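Local coordinates for SWD1-like protein (Myceliophthora thermophila, PDB 6E29) that probably serves as a WD-repeat scaffold subunit, through its beta-propeller domain, of the COMPASS histone H3 methyltransferase complex, at residues 71-81 with 111-121. Residues are numbered along the deposited sequence; the frame is centred on the assembly and turned at random.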
loop_
_atom_site.group_PDB
_atom_site.type_symbol
_atom_site.label_atom_id
_atom_site.label_comp_id
_atom_site.label_asym_id
_atom_site.label_seq_id
_atom_site.Cartn_x
_atom_site.Cartn_y
_atom_site.Cartn_z
ATOM N N THR B 71 0.533 9.889 -3.486
ATOM C CA THR B 71 0.565 8.474 -3.808
ATOM C C THR B 71 0.293 7.546 -2.635
ATOM O O THR B 71 -0.091 6.400 -2.875
ATOM C CB THR B 71 1.931 8.095 -4.394
ATOM O OG1 THR B 71 2.943 8.580 -3.506
ATOM C CG2 THR B 71 2.132 8.761 -5.790
ATOM N N SER B 72 0.471 7.986 -1.382
ATOM C CA SER B 72 0.121 7.124 -0.258
ATOM C C SER B 72 -0.085 7.930 1.007
ATOM O O SER B 72 0.351 9.087 1.126
ATOM C CB SER B 72 1.171 6.027 0.008
ATOM O OG SER B 72 2.349 6.571 0.601
ATOM N N LEU B 73 -0.836 7.307 1.912
ATOM C CA LEU B 73 -1.172 7.860 3.217
ATOM C C LEU B 73 -1.115 6.743 4.225
ATOM O O LEU B 73 -1.657 5.671 3.974
ATOM C CB LEU B 73 -2.608 8.428 3.257
ATOM C CG LEU B 73 -2.901 9.517 2.260
ATOM C CD1 LEU B 73 -4.446 9.592 2.024
ATOM C CD2 LEU B 73 -2.359 10.881 2.789
ATOM N N SER B 74 -0.520 7.023 5.380
ATOM C CA SER B 74 -0.297 6.029 6.414
ATOM C C SER B 74 -0.444 6.698 7.767
ATOM O O SER B 74 0.259 7.675 8.050
ATOM C CB SER B 74 1.122 5.441 6.251
ATOM O OG SER B 74 1.472 4.586 7.314
ATOM N N TRP B 75 -1.327 6.163 8.596
ATOM C CA TRP B 75 -1.652 6.768 9.877
ATOM C C TRP B 75 -0.858 6.108 10.987
ATOM O O TRP B 75 -0.590 4.913 10.934
ATOM C CB TRP B 75 -3.121 6.603 10.216
ATOM C CG TRP B 75 -4.123 7.399 9.424
ATOM C CD1 TRP B 75 -4.665 7.074 8.173
ATOM C CD2 TRP B 75 -4.791 8.593 9.853
ATOM N NE1 TRP B 75 -5.612 8.017 7.826
ATOM C CE2 TRP B 75 -5.705 8.957 8.833
ATOM C CE3 TRP B 75 -4.683 9.414 10.990
ATOM C CZ2 TRP B 75 -6.511 10.102 8.919
ATOM C CZ3 TRP B 75 -5.510 10.547 11.085
ATOM C CH2 TRP B 75 -6.399 10.885 10.053
ATOM N N SER B 76 -0.545 6.885 12.018
ATOM C CA SER B 76 0.113 6.332 13.195
ATOM C C SER B 76 -0.900 5.524 14.003
ATOM O O SER B 76 -2.111 5.691 13.851
ATOM C CB SER B 76 0.709 7.443 14.073
ATOM O OG SER B 76 -0.318 8.240 14.669
ATOM N N ARG B 77 -0.392 4.663 14.897
ATOM C CA ARG B 77 -1.283 3.811 15.692
ATOM C C ARG B 77 -2.288 4.649 16.469
ATOM O O ARG B 77 -3.454 4.263 16.629
ATOM C CB ARG B 77 -0.454 2.941 16.644
ATOM C CG ARG B 77 -1.253 1.904 17.490
ATOM C CD ARG B 77 -2.505 1.367 16.758
ATOM N NE ARG B 77 -2.942 0.017 17.140
ATOM C CZ ARG B 77 -4.223 -0.332 17.281
ATOM N NH1 ARG B 77 -5.180 0.571 17.089
ATOM N NH2 ARG B 77 -4.558 -1.578 17.617
ATOM N N CYS B 78 -1.866 5.835 16.887
ATOM C CA CYS B 78 -2.597 6.682 17.810
ATOM C C CYS B 78 -3.520 7.661 17.098
ATOM O O CYS B 78 -4.278 8.382 17.763
ATOM C CB CYS B 78 -1.590 7.453 18.706
ATOM S SG CYS B 78 -0.331 8.385 17.777
ATOM N N GLY B 79 -3.472 7.717 15.770
ATOM C CA GLY B 79 -4.219 8.708 15.021
ATOM C C GLY B 79 -3.663 10.124 15.061
ATOM O O GLY B 79 -4.232 11.014 14.395
ATOM N N ARG B 80 -2.558 10.366 15.773
ATOM C CA ARG B 80 -2.076 11.734 15.880
ATOM C C ARG B 80 -1.234 12.162 14.681
ATOM O O ARG B 80 -1.211 13.364 14.352
ATOM C CB ARG B 80 -1.298 11.915 17.165
ATOM C CG ARG B 80 -0.831 13.291 17.298
ATOM C CD ARG B 80 -0.054 13.471 18.575
ATOM N NE ARG B 80 0.477 14.811 18.662
ATOM C CZ ARG B 80 1.135 15.264 19.727
ATOM N NH1 ARG B 80 1.335 14.451 20.763
ATOM N NH2 ARG B 80 1.591 16.515 19.749
ATOM N N TYR B 81 -0.598 11.213 13.983
ATOM C CA TYR B 81 0.363 11.493 12.927
ATOM C C TYR B 81 -0.063 10.827 11.622
ATOM O O TYR B 81 -0.705 9.784 11.627
ATOM C CB TYR B 81 1.785 10.992 13.311
ATOM C CG TYR B 81 2.271 11.640 14.616
ATOM C CD1 TYR B 81 2.809 12.907 14.603
ATOM C CD2 TYR B 81 2.189 10.960 15.834
ATOM C CE1 TYR B 81 3.258 13.516 15.792
ATOM C CE2 TYR B 81 2.634 11.560 17.044
ATOM C CZ TYR B 81 3.170 12.828 16.998
ATOM O OH TYR B 81 3.606 13.435 18.150
ATOM N N VAL B 111 7.707 8.664 -5.178
ATOM C CA VAL B 111 7.494 7.680 -4.121
ATOM C C VAL B 111 6.288 6.835 -4.515
ATOM O O VAL B 111 5.183 7.365 -4.678
ATOM C CB VAL B 111 7.305 8.359 -2.749
ATOM C CG1 VAL B 111 7.276 7.327 -1.610
ATOM C CG2 VAL B 111 8.420 9.442 -2.475
ATOM N N TYR B 112 6.503 5.530 -4.748
ATOM C CA TYR B 112 5.361 4.628 -4.937
ATOM C C TYR B 112 4.462 4.621 -3.694
ATOM O O TYR B 112 3.236 4.574 -3.785
ATOM C CB TYR B 112 5.847 3.203 -5.189
ATOM C CG TYR B 112 6.417 2.858 -6.553
ATOM C CD1 TYR B 112 5.647 2.987 -7.720
ATOM C CD2 TYR B 112 7.697 2.270 -6.649
ATOM C CE1 TYR B 112 6.152 2.596 -8.950
ATOM C CE2 TYR B 112 8.213 1.893 -7.870
ATOM C CZ TYR B 112 7.429 2.038 -9.011
ATOM O OH TYR B 112 7.928 1.677 -10.230
ATOM N N GLY B 113 5.066 4.601 -2.517
ATOM C CA GLY B 113 4.313 4.613 -1.291
ATOM C C GLY B 113 5.250 4.543 -0.109
ATOM O O GLY B 113 6.398 4.062 -0.190
ATOM N N ALA B 114 4.800 5.085 1.005
ATOM C CA ALA B 114 5.583 5.057 2.241
ATOM C C ALA B 114 4.685 4.624 3.398
ATOM O O ALA B 114 3.530 5.052 3.490
ATOM C CB ALA B 114 6.240 6.432 2.555
ATOM N N GLU B 115 5.213 3.744 4.263
ATOM C CA GLU B 115 4.438 3.160 5.352
ATOM C C GLU B 115 5.118 3.447 6.672
ATOM O O GLU B 115 6.339 3.292 6.786
ATOM C CB GLU B 115 4.293 1.657 5.233
ATOM C CG GLU B 115 3.290 1.233 4.170
ATOM C CD GLU B 115 1.869 1.316 4.687
ATOM O OE1 GLU B 115 1.574 0.627 5.682
ATOM O OE2 GLU B 115 1.058 2.094 4.122
ATOM N N LEU B 116 4.329 3.817 7.673
ATOM C CA LEU B 116 4.882 4.031 9.023
ATOM C C LEU B 116 5.104 2.705 9.746
ATOM O O LEU B 116 4.357 1.738 9.581
ATOM C CB LEU B 116 3.943 4.910 9.850
ATOM C CG LEU B 116 4.060 6.415 9.691
ATOM C CD1 LEU B 116 2.957 7.106 10.570
ATOM C CD2 LEU B 116 5.456 6.930 10.089
ATOM N N HIS B 117 6.185 2.642 10.521
ATOM C CA HIS B 117 6.385 1.489 11.393
ATOM C C HIS B 117 5.153 1.340 12.290
ATOM O O HIS B 117 4.704 2.338 12.870
ATOM C CB HIS B 117 7.651 1.690 12.238
ATOM C CG HIS B 117 8.060 0.479 13.015
ATOM N ND1 HIS B 117 7.359 0.041 14.122
ATOM C CD2 HIS B 117 9.125 -0.352 12.883
ATOM C CE1 HIS B 117 7.962 -1.023 14.625
ATOM N NE2 HIS B 117 9.038 -1.284 13.893
ATOM N N PRO B 118 4.578 0.138 12.426
ATOM C CA PRO B 118 3.277 0.022 13.119
ATOM C C PRO B 118 3.306 0.381 14.587
ATOM O O PRO B 118 2.231 0.526 15.188
ATOM C CB PRO B 118 2.916 -1.452 12.945
ATOM C CG PRO B 118 3.783 -1.920 11.790
ATOM C CD PRO B 118 5.030 -1.160 11.878
ATOM N N TRP B 119 4.483 0.486 15.205
ATOM C CA TRP B 119 4.551 0.855 16.615
ATOM C C TRP B 119 5.376 2.105 16.870
ATOM O O TRP B 119 5.671 2.400 18.026
ATOM C CB TRP B 119 5.127 -0.288 17.450
ATOM C CG TRP B 119 4.336 -1.572 17.452
ATOM C CD1 TRP B 119 4.292 -2.521 16.457
ATOM C CD2 TRP B 119 3.537 -2.080 18.524
ATOM N NE1 TRP B 119 3.511 -3.580 16.848
ATOM C CE2 TRP B 119 3.018 -3.328 18.103
ATOM C CE3 TRP B 119 3.182 -1.589 19.790
ATOM C CZ2 TRP B 119 2.185 -4.111 18.916
ATOM C CZ3 TRP B 119 2.357 -2.374 20.608
ATOM C CH2 TRP B 119 1.861 -3.620 20.158
ATOM N N ASN B 120 5.788 2.835 15.840
ATOM C CA ASN B 120 6.786 3.882 16.048
ATOM C C ASN B 120 6.637 4.870 14.899
ATOM O O ASN B 120 7.126 4.594 13.801
ATOM C CB ASN B 120 8.198 3.248 16.111
ATOM C CG ASN B 120 9.337 4.237 15.879
ATOM O OD1 ASN B 120 9.185 5.441 16.059
ATOM N ND2 ASN B 120 10.507 3.710 15.483
ATOM N N HIS B 121 5.982 6.018 15.143
ATOM C CA HIS B 121 5.800 6.940 14.024
ATOM C C HIS B 121 7.098 7.618 13.580
ATOM O O HIS B 121 7.074 8.369 12.603
ATOM C CB HIS B 121 4.743 7.996 14.351
ATOM C CG HIS B 121 5.053 8.794 15.572
ATOM N ND1 HIS B 121 4.629 8.418 16.826
ATOM C CD2 HIS B 121 5.750 9.941 15.738
ATOM C CE1 HIS B 121 5.049 9.303 17.714
ATOM N NE2 HIS B 121 5.734 10.237 17.080
HETATM O O HOH W 1 1.163 3.502 -2.218
HETATM O O HOH W 2 2.536 7.592 3.120
HETATM O O HOH W 3 0.083 2.119 7.778
#
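His121 lays its imidazole over one face of the Tyr81 phenol ring. Its CB sits 4.1 Å from Ser76 CB, at the foot of the stack. His121 CG is 3.6 Å from Tyr81 CD2. His121 ND1 and CD2 both lie near Tyr81 CD2 and CE2, and the far end, CE1 and NE2, rests on Tyr81 CE2, with NE2 also near CZ. The centroids are 3.9 Å apart and the planes 18° from parallel, a face-to-face stack. With chi1 at 58°, His121 CG lies between the backbone N and the carbonyl carbon, which swings the ring over the tyrosine. With an alanine at His121, the face of Tyr81 turned to it would probably lose its stacking partner, leaving the phenol less firmly fixed. The opposite face of Tyr81 carries Arg80 CG near its rim.

Strands 70-75 and 111-117 are the innermost strands of two neighbouring blades of the seven-bladed WD-repeat propeller. Segments 71-75 and 113-117 run in nearly the same direction, their axes 6° apart, and serine side chains bridge them. Ser72 OG accepts the Ala114 N-H in a nearly straight bond of 2.9 Å from N to OG. The same hydroxyl donates to a water that in turn donates to Ala114 O. Ser74 repeats the grip two residues on. Its OG, anti to the backbone N, accepts the Leu116 N-H, again nearly straight, with N and OG 3.0 Å apart, and lies against Leu116 CB. A second water joins this OG to Glu115 OE1. Leu116 CD1 fills in beside Ser74 O and Ser76 N, and the leucine also touches Leu83. Toward the N-terminal end of the contact, Thr71 OG1 donates to Val111 O at 2.8 Å, tilted from the carbonyl plane. A third water donates to both Thr71 O and Tyr112 O.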